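Muconate lactonizing enzyme (PDB 3I4K) is a magnesium-binding member of the enolase superfamily, joining an N-terminal antiparallel-sheet domain to a C-terminal TIM-barrel-like domain. Local coordinates at residues I36-V41 / G307-A312; A113-W118 / R127-G132; D136-T141 / A313-A318; W255-A260 / L282-K287. All blocks are in the same frame, centred on the assembly; numbering follows the deposited sequence.

In the fold
Contact 1 joins strand 30-43 of the three-stranded antiparallel sheet to the start of helix 308-320, tying the N-terminal domain to the barrel-like domain. Contact 3 continues on the same helix, whose next turns meet strand 137-144; their centres lie about 16 Å apart. Contact 2, between helix 104-121 and the loop that follows it, closes in the chain before contact 3 opens. Contact 4 pairs helices 257-266 and 282-294, and its 282-287 segment touches both contact 2, at His115 and Leu130, and contact 3, at Phe317. Helices 282-294 and 308-320 thus connect the four sites, and contacts 2 and 4 also reach the second subunit.

Contact 1 of 4, residues I36-V41 / G307-A312; sequences ILLVSV and GPIGTA
Ile36, on the middle strand of the N-terminal antiparallel sheet, reaches Gly307, the residue just ahead of helix 308-320, through the very end of its side chain. Its CD1 rests 3.8 Å from Gly307 CA. CG1 stands beside the backbone N (chi1 -55°) and the chain then runs on extended, which carries this methyl out to the helix start. Glycine suits the place because its bare CA lets the methyl come down directly onto the main chain. Leu37 turns to the other face of the sheet, where it packs on helix 66-81. Leu38 comes back to the helix side: with CG anti to the backbone N (chi1 -175°), its CD1 lies 4.1 Å from Ile309 CG1, and the two branched chains cross at about a right angle. The strand itself is held between strands 8-25 and 48-53. The helix end has its own polar arrangement. Gly307 is the N-cap residue, and its carbonyl O accepts both Thr311 N at 3.0 Å and Thr311 OG1 at 2.7 Å, the hydroxyl standing 39° above the carbonyl plane. Glu52, from the neighbouring strand 48-53, receives Gly307 N and Gly310 N on its two carboxylate oxygens and also touches Ile36 and Ile309. The chemistry is thus divided: aliphatic groups supply directionless packing between sheet and barrel helix, while the glutamate answers backbone N-H groups of the first helical turn and probably gains from the positive end of the helix dipole.

Contact 2 of 4, residues A113-W118 / R127-G132; sequences AMHDAW and RDLLGG
His115, in the second half of helix 104-121, faces Leu129 with the two CA atoms 7.8 Å apart. The motif is a helix followed by a short 3-10 turn that folds back against it, and it lies in the N-terminal family region of this enolase-superfamily chain. Arg127 O fastens the turn by accepting two backbone donors from opposite faces of its carbonyl plane, Leu130 N at 2.9 Å and Gly132 N at 3.0 Å. Gly131 and Gly132 both take positive phi values (111° and 93°), which glycine adopts easily, and this lets the chain curl round that oxygen. Leu129 makes the main approach to the helix. Its CD1 sits 3.9 Å from Trp118 CE3 and equally far from His115 O, so that one methyl sits in the corner formed by the indole and the main chain one turn earlier. The indole gets there because Trp118 CG is anti to the backbone N (chi1 -160°). The large ring and the branched leucine make good partners at a buried site, and Trp118 also packs on Asp128 of the second subunit. The Leu130 and His115 side chains cross at about a right angle, with Leu130 CD2 3.8 Å from His115 CE1. Leu282 and Leu283 of helix 282-294 also touch this imidazole, and Leu129 CD1 comes within 4.2 Å of His115 ND1, a buried nitrogen for which the model offers no hydrogen-bonding partner.

Contact 3 of 4, residues D136-T141 / A313-A318; sequences DKVDVT and ASLQFA
Ala318, whose methyl touches Val138, has both of its backbone polar atoms engaged. Its N donates to Ser314 O at 3.0 Å in the regular helical pattern, and its carbonyl O accepts from Arg135 NE, just ahead of the strand segment. The apolar meeting across the two segments depends on the fork of Val138, a buried residue on strand 137-144; Val138 CA lies 7.6 Å from Ala318 CA. CG1 is anti to the carbonyl carbon (chi1 -62°) and approaches Ala318 CB at 4.0 Å. CG2, lodged between the backbone N and the carbonyl carbon, goes to Leu315 instead and lies 3.7 Å from its CD2. Leu315 starts off to one side; with CD1 running on extended (chi2 167°), the other branch, CD2, is turned to the strand. Leu315 and Ala318 are three residues apart and so share one face of the helix. A short alanine lets the strand come near, a leucine's longer chain reaches the other methyl, and the beta-branched valine, well suited to extended backbone, supplies a methyl to each. Val138 also packs on Val352 and Thr328, and Leu315 on Leu330. In the mixed sheet, strand 137-144 lies between the parallel strand 167-171 and the antiparallel strand 351-353, while helix 308-320 follows strand 298-301 at the far end of the sheet order. Their contact is therefore consistent with closure of the barrel, with Phe317 on another side of the helix packing against helix 282-294.

Contact 4 of 4, residues W255-A260 / L282-K287; sequences WTPAEA and LLESKK
Pro257 presses its ring against two residues of helix 282-294. Its CG lies 3.8 Å from Lys287 CB, and Glu284 OE1 rests 3.4 Å from the same Pro257 CG and equally near the ring's CD, with the glutamate chain crossing the ring at about a right angle. The ring also packs on Ala294 of the second subunit. A bend in Glu284 (chi2 -57°) turns its carboxylate toward the next turn of its own helix, where Lys287 NZ meets OE2 at 2.9 Å on the syn side in a salt bridge. Lys287 runs extended past the ring. Behind the proline, a capping box sets the start of helix 257-266: Thr256 OG1 accepts Glu259 N at 3.1 Å, while Glu259 OE1 takes Thr256 N at 3.1 Å and Trp255 N at 2.7 Å. Proline fits this first helical turn, where the ring nitrogen is not called on to donate. Lysine suits its place by doing two jobs at once: its methylenes pack on the proline ring, and its amine, beyond them, bridges to Glu284 and to Glu293 of the second subunit, so that an apolar contact within the chain also carries an ionic link to its partner.

Contact 1 of 4, residues I36-V41 / G307-A312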
loop_
_atom_site.group_PDB
_atom_site.type_symbol
_atom_site.label_atom_id
_atom_site.label_comp_id
_atom_site.label_asym_id
_atom_site.label_seq_id
_atom_site.Cartn_x
_atom_site.Cartn_y
_atom_site.Cartn_z
ATOM N N ILE A 36 -19.220 13.784 15.644
ATOM C CA ILE A 36 -18.917 12.642 14.814
ATOM C C ILE A 36 -19.978 12.396 13.759
ATOM O O ILE A 36 -21.171 12.363 14.061
ATOM C CB ILE A 36 -18.782 11.395 15.704
ATOM C CG1 ILE A 36 -17.743 11.672 16.794
ATOM C CG2 ILE A 36 -18.419 10.177 14.868
ATOM C CD1 ILE A 36 -17.638 10.603 17.852
ATOM N N LEU A 37 -19.548 12.248 12.513
ATOM C CA LEU A 37 -20.487 11.945 11.447
ATOM C C LEU A 37 -20.466 10.431 11.314
ATOM O O LEU A 37 -19.593 9.878 10.644
ATOM C CB LEU A 37 -20.060 12.555 10.115
ATOM C CG LEU A 37 -21.059 12.181 9.012
ATOM C CD1 LEU A 37 -22.355 12.961 9.238
ATOM C CD2 LEU A 37 -20.487 12.476 7.631
ATOM N N LEU A 38 -21.413 9.761 11.966
ATOM C CA LEU A 38 -21.485 8.307 11.897
ATOM C C LEU A 38 -22.139 7.934 10.578
ATOM O O LEU A 38 -23.322 8.188 10.368
ATOM C CB LEU A 38 -22.300 7.758 13.071
ATOM C CG LEU A 38 -22.385 6.237 13.226
ATOM C CD1 LEU A 38 -21.011 5.651 13.542
ATOM C CD2 LEU A 38 -23.358 5.912 14.353
ATOM N N VAL A 39 -21.360 7.353 9.678
ATOM C CA VAL A 39 -21.865 6.961 8.370
ATOM C C VAL A 39 -22.071 5.451 8.349
ATOM O O VAL A 39 -21.260 4.701 8.885
ATOM C CB VAL A 39 -20.871 7.367 7.247
ATOM C CG1 VAL A 39 -21.433 6.994 5.887
ATOM C CG2 VAL A 39 -20.603 8.866 7.306
ATOM N N SER A 40 -23.161 5.007 7.738
ATOM C CA SER A 40 -23.444 3.582 7.669
ATOM C C SER A 40 -23.750 3.136 6.254
ATOM O O SER A 40 -24.428 3.839 5.499
ATOM C CB SER A 40 -24.628 3.223 8.571
ATOM O OG SER A 40 -25.803 3.897 8.159
ATOM N N VAL A 41 -23.233 1.965 5.903
ATOM C CA VAL A 41 -23.457 1.378 4.596
ATOM C C VAL A 41 -24.326 0.138 4.813
ATOM O O VAL A 41 -23.948 -0.790 5.535
ATOM C CB VAL A 41 -22.118 1.007 3.913
ATOM C CG1 VAL A 41 -22.369 0.208 2.639
ATOM C CG2 VAL A 41 -21.366 2.284 3.560
ATOM N N GLY A 307 -14.304 8.493 17.651
ATOM C CA GLY A 307 -15.133 7.870 18.661
ATOM C C GLY A 307 -14.751 6.396 18.659
ATOM O O GLY A 307 -13.707 6.036 18.108
ATOM N N PRO A 308 -15.567 5.512 19.254
ATOM C CA PRO A 308 -15.245 4.080 19.282
ATOM C C PRO A 308 -15.132 3.435 17.904
ATOM O O PRO A 308 -14.245 2.620 17.673
ATOM C CB PRO A 308 -16.380 3.490 20.118
ATOM C CG PRO A 308 -17.527 4.432 19.838
ATOM C CD PRO A 308 -16.843 5.775 19.937
ATOM N N ILE A 309 -16.024 3.799 16.991
ATOM C CA ILE A 309 -15.997 3.239 15.647
ATOM C C ILE A 309 -14.719 3.649 14.909
ATOM O O ILE A 309 -13.995 2.805 14.382
ATOM C CB ILE A 309 -17.234 3.701 14.827
ATOM C CG1 ILE A 309 -18.477 2.917 15.272
ATOM C CG2 ILE A 309 -17.002 3.495 13.347
ATOM C CD1 ILE A 309 -18.367 1.409 15.063
ATOM N N GLY A 310 -14.446 4.952 14.883
ATOM C CA GLY A 310 -13.266 5.439 14.194
ATOM C C GLY A 310 -11.977 4.894 14.769
ATOM O O GLY A 310 -11.047 4.560 14.027
ATOM N N THR A 311 -11.923 4.809 16.093
ATOM C CA THR A 311 -10.750 4.307 16.790
ATOM C C THR A 311 -10.532 2.827 16.483
ATOM O O THR A 311 -9.397 2.366 16.377
ATOM C CB THR A 311 -10.909 4.498 18.304
ATOM O OG1 THR A 311 -11.010 5.901 18.600
ATOM C CG2 THR A 311 -9.731 3.894 19.051
ATOM N N ALA A 312 -11.629 2.089 16.340
ATOM C CA ALA A 312 -11.564 0.665 16.044
ATOM C C ALA A 312 -11.074 0.450 14.611
ATOM O O ALA A 312 -10.374 -0.517 14.316
ATOM C CB ALA A 312 -12.939 0.032 16.230
#

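Contact 2 of 4, residues A113-W118 / R127-G132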
loop_
_atom_site.group_PDB
_atom_site.type_symbol
_atom_site.label_atom_id
_atom_site.label_comp_id
_atom_site.label_asym_id
_atom_site.label_seq_id
_atom_site.Cartn_x
_atom_site.Cartn_y
_atom_site.Cartn_z
ATOM N N ALA A 113 -16.813 2.489 6.356
ATOM C CA ALA A 113 -18.144 1.885 6.379
ATOM C C ALA A 113 -18.177 0.698 5.421
ATOM O O ALA A 113 -18.729 -0.349 5.744
ATOM C CB ALA A 113 -19.204 2.912 5.984
HETATM N N MSE A 114 -17.577 0.864 4.247
HETATM C CA MSE A 114 -17.541 -0.205 3.260
HETATM C C MSE A 114 -16.702 -1.390 3.725
HETATM O O MSE A 114 -17.057 -2.545 3.484
HETATM C CB MSE A 114 -17.022 0.323 1.926
HETATM C CG MSE A 114 -18.038 1.186 1.211
HETATM SE SE MSE A 114 -17.655 1.373 -0.661
HETATM C CE MSE A 114 -17.499 -0.495 -1.121
ATOM N N HIS A 115 -15.595 -1.103 4.396
ATOM C CA HIS A 115 -14.728 -2.153 4.902
ATOM C C HIS A 115 -15.470 -2.947 5.968
ATOM O O HIS A 115 -15.423 -4.177 5.982
ATOM C CB HIS A 115 -13.451 -1.553 5.495
ATOM C CG HIS A 115 -12.369 -1.311 4.486
ATOM N ND1 HIS A 115 -11.445 -2.275 4.140
ATOM C CD2 HIS A 115 -12.075 -0.223 3.737
ATOM C CE1 HIS A 115 -10.629 -1.789 3.222
ATOM N NE2 HIS A 115 -10.991 -0.546 2.959
ATOM N N ASP A 116 -16.152 -2.238 6.862
ATOM C CA ASP A 116 -16.908 -2.888 7.929
ATOM C C ASP A 116 -17.981 -3.807 7.328
ATOM O O ASP A 116 -18.017 -5.002 7.610
ATOM C CB ASP A 116 -17.539 -1.817 8.835
ATOM C CG ASP A 116 -18.041 -2.375 10.166
ATOM O OD1 ASP A 116 -17.420 -3.313 10.716
ATOM O OD2 ASP A 116 -19.050 -1.846 10.678
ATOM N N ALA A 117 -18.834 -3.246 6.476
ATOM C CA ALA A 117 -19.903 -4.004 5.835
ATOM C C ALA A 117 -19.395 -5.258 5.122
ATOM O O ALA A 117 -20.044 -6.306 5.152
ATOM C CB ALA A 117 -20.650 -3.108 4.846
ATOM N N TRP A 118 -18.233 -5.147 4.487
ATOM C CA TRP A 118 -17.640 -6.266 3.756
ATOM C C TRP A 118 -17.016 -7.314 4.689
ATOM O O TRP A 118 -17.232 -8.516 4.520
ATOM C CB TRP A 118 -16.590 -5.728 2.777
ATOM C CG TRP A 118 -16.231 -6.655 1.649
ATOM C CD1 TRP A 118 -16.912 -7.770 1.246
ATOM C CD2 TRP A 118 -15.135 -6.506 0.739
ATOM N NE1 TRP A 118 -16.310 -8.321 0.139
ATOM C CE2 TRP A 118 -15.217 -7.564 -0.194
ATOM C CE3 TRP A 118 -14.092 -5.576 0.619
ATOM C CZ2 TRP A 118 -14.295 -7.721 -1.232
ATOM C CZ3 TRP A 118 -13.176 -5.731 -0.412
ATOM C CH2 TRP A 118 -13.284 -6.796 -1.325
ATOM N N ARG A 127 -9.247 -6.118 9.640
ATOM C CA ARG A 127 -7.816 -6.275 9.369
ATOM C C ARG A 127 -7.489 -7.417 8.407
ATOM O O ARG A 127 -6.434 -7.417 7.775
ATOM C CB ARG A 127 -7.052 -6.504 10.670
ATOM C CG ARG A 127 -7.502 -7.743 11.410
ATOM C CD ARG A 127 -6.690 -7.978 12.652
ATOM N NE ARG A 127 -7.118 -9.192 13.334
ATOM C CZ ARG A 127 -8.243 -9.292 14.033
ATOM N NH1 ARG A 127 -9.046 -8.242 14.148
ATOM N NH2 ARG A 127 -8.568 -10.445 14.604
ATOM N N ASP A 128 -8.373 -8.400 8.309
ATOM C CA ASP A 128 -8.129 -9.515 7.404
ATOM C C ASP A 128 -8.349 -9.084 5.954
ATOM O O ASP A 128 -8.134 -9.860 5.030
ATOM C CB ASP A 128 -9.025 -10.707 7.746
ATOM C CG ASP A 128 -8.580 -11.432 9.003
ATOM O OD1 ASP A 128 -7.485 -11.132 9.536
ATOM O OD2 ASP A 128 -9.330 -12.318 9.453
ATOM N N LEU A 129 -8.797 -7.849 5.756
ATOM C CA LEU A 129 -8.980 -7.340 4.404
ATOM C C LEU A 129 -7.788 -6.429 4.133
ATOM O O LEU A 129 -7.611 -5.920 3.021
ATOM C CB LEU A 129 -10.274 -6.535 4.283
ATOM C CG LEU A 129 -11.607 -7.254 4.505
ATOM C CD1 LEU A 129 -12.750 -6.313 4.166
ATOM C CD2 LEU A 129 -11.674 -8.492 3.637
ATOM N N LEU A 130 -6.962 -6.256 5.164
ATOM C CA LEU A 130 -5.792 -5.384 5.103
ATOM C C LEU A 130 -4.449 -6.093 5.297
ATOM O O LEU A 130 -3.469 -5.453 5.657
ATOM C CB LEU A 130 -5.925 -4.284 6.161
ATOM C CG LEU A 130 -7.212 -3.454 6.119
ATOM C CD1 LEU A 130 -7.282 -2.564 7.342
ATOM C CD2 LEU A 130 -7.267 -2.634 4.837
ATOM N N GLY A 131 -4.410 -7.405 5.077
ATOM C CA GLY A 131 -3.161 -8.133 5.221
ATOM C C GLY A 131 -3.036 -9.100 6.388
ATOM O O GLY A 131 -2.021 -9.788 6.517
ATOM N N GLY A 132 -4.050 -9.168 7.242
ATOM C CA GLY A 132 -3.973 -10.075 8.374
ATOM C C GLY A 132 -3.417 -9.396 9.605
ATOM O O GLY A 132 -3.389 -8.168 9.680
#

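Contact 3 of 4, residues D136-T141 / A313-A318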
loop_
_atom_site.group_PDB
_atom_site.type_symbol
_atom_site.label_atom_id
_atom_site.label_comp_id
_atom_site.label_asym_id
_atom_site.label_seq_id
_atom_site.Cartn_x
_atom_site.Cartn_y
_atom_site.Cartn_z
ATOM N N ASP A 136 -1.495 -7.742 18.163
ATOM C CA ASP A 136 -2.826 -7.797 18.763
ATOM C C ASP A 136 -3.001 -6.756 19.856
ATOM O O ASP A 136 -4.002 -6.762 20.570
ATOM C CB ASP A 136 -3.125 -9.199 19.316
ATOM C CG ASP A 136 -2.012 -9.740 20.201
ATOM O OD1 ASP A 136 -1.559 -9.023 21.115
ATOM O OD2 ASP A 136 -1.597 -10.902 19.989
ATOM N N LYS A 137 -2.021 -5.866 19.977
ATOM C CA LYS A 137 -2.062 -4.796 20.969
ATOM C C LYS A 137 -1.033 -3.725 20.603
ATOM O O LYS A 137 0.038 -4.033 20.079
ATOM C CB LYS A 137 -1.769 -5.344 22.365
ATOM C CG LYS A 137 -0.339 -5.788 22.562
ATOM C CD LYS A 137 -0.110 -6.306 23.974
ATOM C CE LYS A 137 1.345 -6.721 24.170
ATOM N NZ LYS A 137 1.657 -7.047 25.589
ATOM N N VAL A 138 -1.360 -2.469 20.889
ATOM C CA VAL A 138 -0.470 -1.357 20.572
ATOM C C VAL A 138 -0.223 -0.456 21.771
ATOM O O VAL A 138 -0.987 -0.462 22.738
ATOM C CB VAL A 138 -1.058 -0.475 19.433
ATOM C CG1 VAL A 138 -1.217 -1.294 18.157
ATOM C CG2 VAL A 138 -2.411 0.095 19.851
ATOM N N ASP A 139 0.860 0.310 21.721
ATOM C CA ASP A 139 1.135 1.239 22.800
ATOM C C ASP A 139 0.268 2.468 22.562
ATOM O O ASP A 139 -0.091 2.781 21.421
ATOM C CB ASP A 139 2.612 1.609 22.833
ATOM C CG ASP A 139 3.482 0.446 23.280
ATOM O OD1 ASP A 139 3.123 -0.204 24.286
ATOM O OD2 ASP A 139 4.518 0.177 22.638
ATOM N N VAL A 140 -0.086 3.151 23.642
ATOM C CA VAL A 140 -0.931 4.326 23.540
ATOM C C VAL A 140 -0.336 5.508 24.281
ATOM O O VAL A 140 -0.036 5.431 25.477
ATOM C CB VAL A 140 -2.354 4.032 24.090
ATOM C CG1 VAL A 140 -3.244 5.276 23.961
ATOM C CG2 VAL A 140 -2.968 2.872 23.324
ATOM N N THR A 141 -0.146 6.594 23.541
ATOM C CA THR A 141 0.382 7.836 24.083
ATOM C C THR A 141 -0.847 8.632 24.505
ATOM O O THR A 141 -1.818 8.713 23.751
ATOM C CB THR A 141 1.152 8.650 23.003
ATOM O OG1 THR A 141 2.282 7.901 22.544
ATOM C CG2 THR A 141 1.625 9.983 23.571
ATOM N N ALA A 313 -11.455 1.353 13.717
ATOM C CA ALA A 313 -11.027 1.239 12.333
ATOM C C ALA A 313 -9.520 1.464 12.295
ATOM O O ALA A 313 -8.801 0.783 11.563
ATOM C CB ALA A 313 -11.749 2.265 11.469
ATOM N N SER A 314 -9.040 2.404 13.106
ATOM C CA SER A 314 -7.611 2.694 13.149
ATOM C C SER A 314 -6.798 1.612 13.858
ATOM O O SER A 314 -5.615 1.429 13.561
ATOM C CB SER A 314 -7.355 4.060 13.799
ATOM O OG SER A 314 -7.731 5.110 12.917
ATOM N N LEU A 315 -7.414 0.899 14.796
ATOM C CA LEU A 315 -6.704 -0.165 15.500
ATOM C C LEU A 315 -6.564 -1.387 14.582
ATOM O O LEU A 315 -5.581 -2.130 14.658
ATOM C CB LEU A 315 -7.436 -0.540 16.794
ATOM C CG LEU A 315 -7.296 0.443 17.962
ATOM C CD1 LEU A 315 -8.307 0.100 19.039
ATOM C CD2 LEU A 315 -5.882 0.393 18.533
ATOM N N GLN A 316 -7.548 -1.589 13.712
ATOM C CA GLN A 316 -7.500 -2.702 12.773
ATOM C C GLN A 316 -6.361 -2.404 11.800
ATOM O O GLN A 316 -5.654 -3.310 11.351
ATOM C CB GLN A 316 -8.820 -2.817 12.007
ATOM C CG GLN A 316 -10.017 -3.196 12.881
ATOM C CD GLN A 316 -10.042 -4.674 13.268
ATOM O OE1 GLN A 316 -10.682 -5.057 14.250
ATOM N NE2 GLN A 316 -9.365 -5.507 12.489
ATOM N N PHE A 317 -6.186 -1.122 11.487
ATOM C CA PHE A 317 -5.130 -0.715 10.572
ATOM C C PHE A 317 -3.792 -0.974 11.243
ATOM O O PHE A 317 -2.914 -1.593 10.661
ATOM C CB PHE A 317 -5.253 0.768 10.191
ATOM C CG PHE A 317 -4.183 1.229 9.232
ATOM C CD1 PHE A 317 -3.035 1.866 9.699
ATOM C CD2 PHE A 317 -4.286 0.947 7.872
ATOM C CE1 PHE A 317 -1.994 2.214 8.823
ATOM C CE2 PHE A 317 -3.253 1.288 6.983
ATOM C CZ PHE A 317 -2.103 1.924 7.469
ATOM N N ALA A 318 -3.649 -0.513 12.478
ATOM C CA ALA A 318 -2.410 -0.719 13.207
ATOM C C ALA A 318 -2.113 -2.208 13.393
ATOM O O ALA A 318 -0.952 -2.619 13.408
ATOM C CB ALA A 318 -2.481 -0.036 14.554
#

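Contact 4 of 4, residues W255-A260 / L282-K287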
loop_
_atom_site.group_PDB
_atom_site.type_symbol
_atom_site.label_atom_id
_atom_site.label_comp_id
_atom_site.label_asym_id
_atom_site.label_seq_id
_atom_site.Cartn_x
_atom_site.Cartn_y
_atom_site.Cartn_z
ATOM N N TRP A 255 -1.538 14.573 4.621
ATOM C CA TRP A 255 -2.882 13.999 4.527
ATOM C C TRP A 255 -2.871 12.943 3.402
ATOM O O TRP A 255 -3.451 11.862 3.531
ATOM C CB TRP A 255 -3.915 15.044 4.099
ATOM C CG TRP A 255 -4.254 16.160 5.024
ATOM C CD1 TRP A 255 -3.397 16.927 5.750
ATOM C CD2 TRP A 255 -5.546 16.774 5.143
ATOM N NE1 TRP A 255 -4.071 18.002 6.302
ATOM C CE2 TRP A 255 -5.392 17.929 5.942
ATOM C CE3 TRP A 255 -6.817 16.462 4.640
ATOM C CZ2 TRP A 255 -6.464 18.779 6.246
ATOM C CZ3 TRP A 255 -7.886 17.310 4.943
ATOM C CH2 TRP A 255 -7.699 18.456 5.738
ATOM N N THR A 256 -2.221 13.288 2.295
ATOM C CA THR A 256 -2.165 12.429 1.112
ATOM C C THR A 256 -0.801 11.780 0.823
ATOM O O THR A 256 0.229 12.219 1.333
ATOM C CB THR A 256 -2.553 13.237 -0.134
ATOM O OG1 THR A 256 -1.455 14.078 -0.507
ATOM C CG2 THR A 256 -3.766 14.133 0.155
ATOM N N PRO A 257 -0.791 10.711 0.001
ATOM C CA PRO A 257 0.438 9.998 -0.377
ATOM C C PRO A 257 1.441 10.983 -0.974
ATOM O O PRO A 257 2.632 10.951 -0.656
ATOM C CB PRO A 257 -0.056 8.986 -1.415
ATOM C CG PRO A 257 -1.432 8.623 -0.885
ATOM C CD PRO A 257 -1.995 9.988 -0.473
ATOM N N ALA A 258 0.948 11.861 -1.840
ATOM C CA ALA A 258 1.791 12.880 -2.466
ATOM C C ALA A 258 2.448 13.769 -1.396
ATOM O O ALA A 258 3.631 14.130 -1.502
ATOM C CB ALA A 258 0.959 13.742 -3.441
ATOM N N GLU A 259 1.689 14.117 -0.361
ATOM C CA GLU A 259 2.244 14.950 0.695
ATOM C C GLU A 259 3.224 14.133 1.546
ATOM O O GLU A 259 4.168 14.682 2.095
ATOM C CB GLU A 259 1.120 15.546 1.558
ATOM C CG GLU A 259 0.149 16.406 0.752
ATOM C CD GLU A 259 -0.952 17.017 1.602
ATOM O OE1 GLU A 259 -1.470 16.327 2.510
ATOM O OE2 GLU A 259 -1.306 18.186 1.354
ATOM N N ALA A 260 3.019 12.825 1.654
ATOM C CA ALA A 260 3.968 12.012 2.421
ATOM C C ALA A 260 5.305 11.968 1.653
ATOM O O ALA A 260 6.391 11.985 2.244
ATOM C CB ALA A 260 3.431 10.601 2.612
ATOM N N LEU A 282 -8.907 3.506 4.752
ATOM C CA LEU A 282 -7.933 2.478 5.073
ATOM C C LEU A 282 -7.038 2.197 3.854
ATOM O O LEU A 282 -5.870 1.853 4.006
ATOM C CB LEU A 282 -8.656 1.204 5.523
ATOM C CG LEU A 282 -9.409 1.341 6.851
ATOM C CD1 LEU A 282 -10.486 0.269 6.952
ATOM C CD2 LEU A 282 -8.416 1.231 8.017
ATOM N N LEU A 283 -7.576 2.349 2.647
ATOM C CA LEU A 283 -6.763 2.111 1.457
ATOM C C LEU A 283 -5.681 3.195 1.374
ATOM O O LEU A 283 -4.500 2.884 1.233
ATOM C CB LEU A 283 -7.618 2.121 0.174
ATOM C CG LEU A 283 -8.745 1.084 0.046
ATOM C CD1 LEU A 283 -9.347 1.154 -1.353
ATOM C CD2 LEU A 283 -8.223 -0.317 0.316
ATOM N N GLU A 284 -6.085 4.457 1.474
ATOM C CA GLU A 284 -5.135 5.563 1.420
ATOM C C GLU A 284 -4.104 5.453 2.524
ATOM O O GLU A 284 -2.921 5.698 2.293
ATOM C CB GLU A 284 -5.856 6.907 1.520
ATOM C CG GLU A 284 -6.639 7.260 0.266
ATOM C CD GLU A 284 -5.764 7.270 -0.979
ATOM O OE1 GLU A 284 -4.797 8.057 -1.018
ATOM O OE2 GLU A 284 -6.035 6.497 -1.920
ATOM N N SER A 285 -4.552 5.072 3.718
ATOM C CA SER A 285 -3.660 4.915 4.858
ATOM C C SER A 285 -2.549 3.895 4.564
ATOM O O SER A 285 -1.423 4.046 5.042
ATOM C CB SER A 285 -4.446 4.476 6.094
ATOM O OG SER A 285 -5.308 5.504 6.559
ATOM N N LYS A 286 -2.866 2.840 3.815
ATOM C CA LYS A 286 -1.840 1.845 3.467
ATOM C C LYS A 286 -0.768 2.503 2.601
ATOM O O LYS A 286 0.421 2.179 2.701
ATOM C CB LYS A 286 -2.440 0.671 2.682
ATOM C CG LYS A 286 -3.078 -0.417 3.528
ATOM C CD LYS A 286 -2.073 -1.055 4.480
ATOM C CE LYS A 286 -2.674 -2.256 5.180
ATOM N NZ LYS A 286 -1.687 -2.868 6.109
ATOM N N LYS A 287 -1.201 3.425 1.744
ATOM C CA LYS A 287 -0.277 4.122 0.857
ATOM C C LYS A 287 0.653 5.030 1.653
ATOM O O LYS A 287 1.856 5.082 1.384
ATOM C CB LYS A 287 -1.052 4.928 -0.186
ATOM C CG LYS A 287 -2.008 4.069 -1.021
ATOM C CD LYS A 287 -2.682 4.900 -2.093
ATOM C CE LYS A 287 -3.750 4.111 -2.831
ATOM N NZ LYS A 287 -4.451 4.985 -3.806
#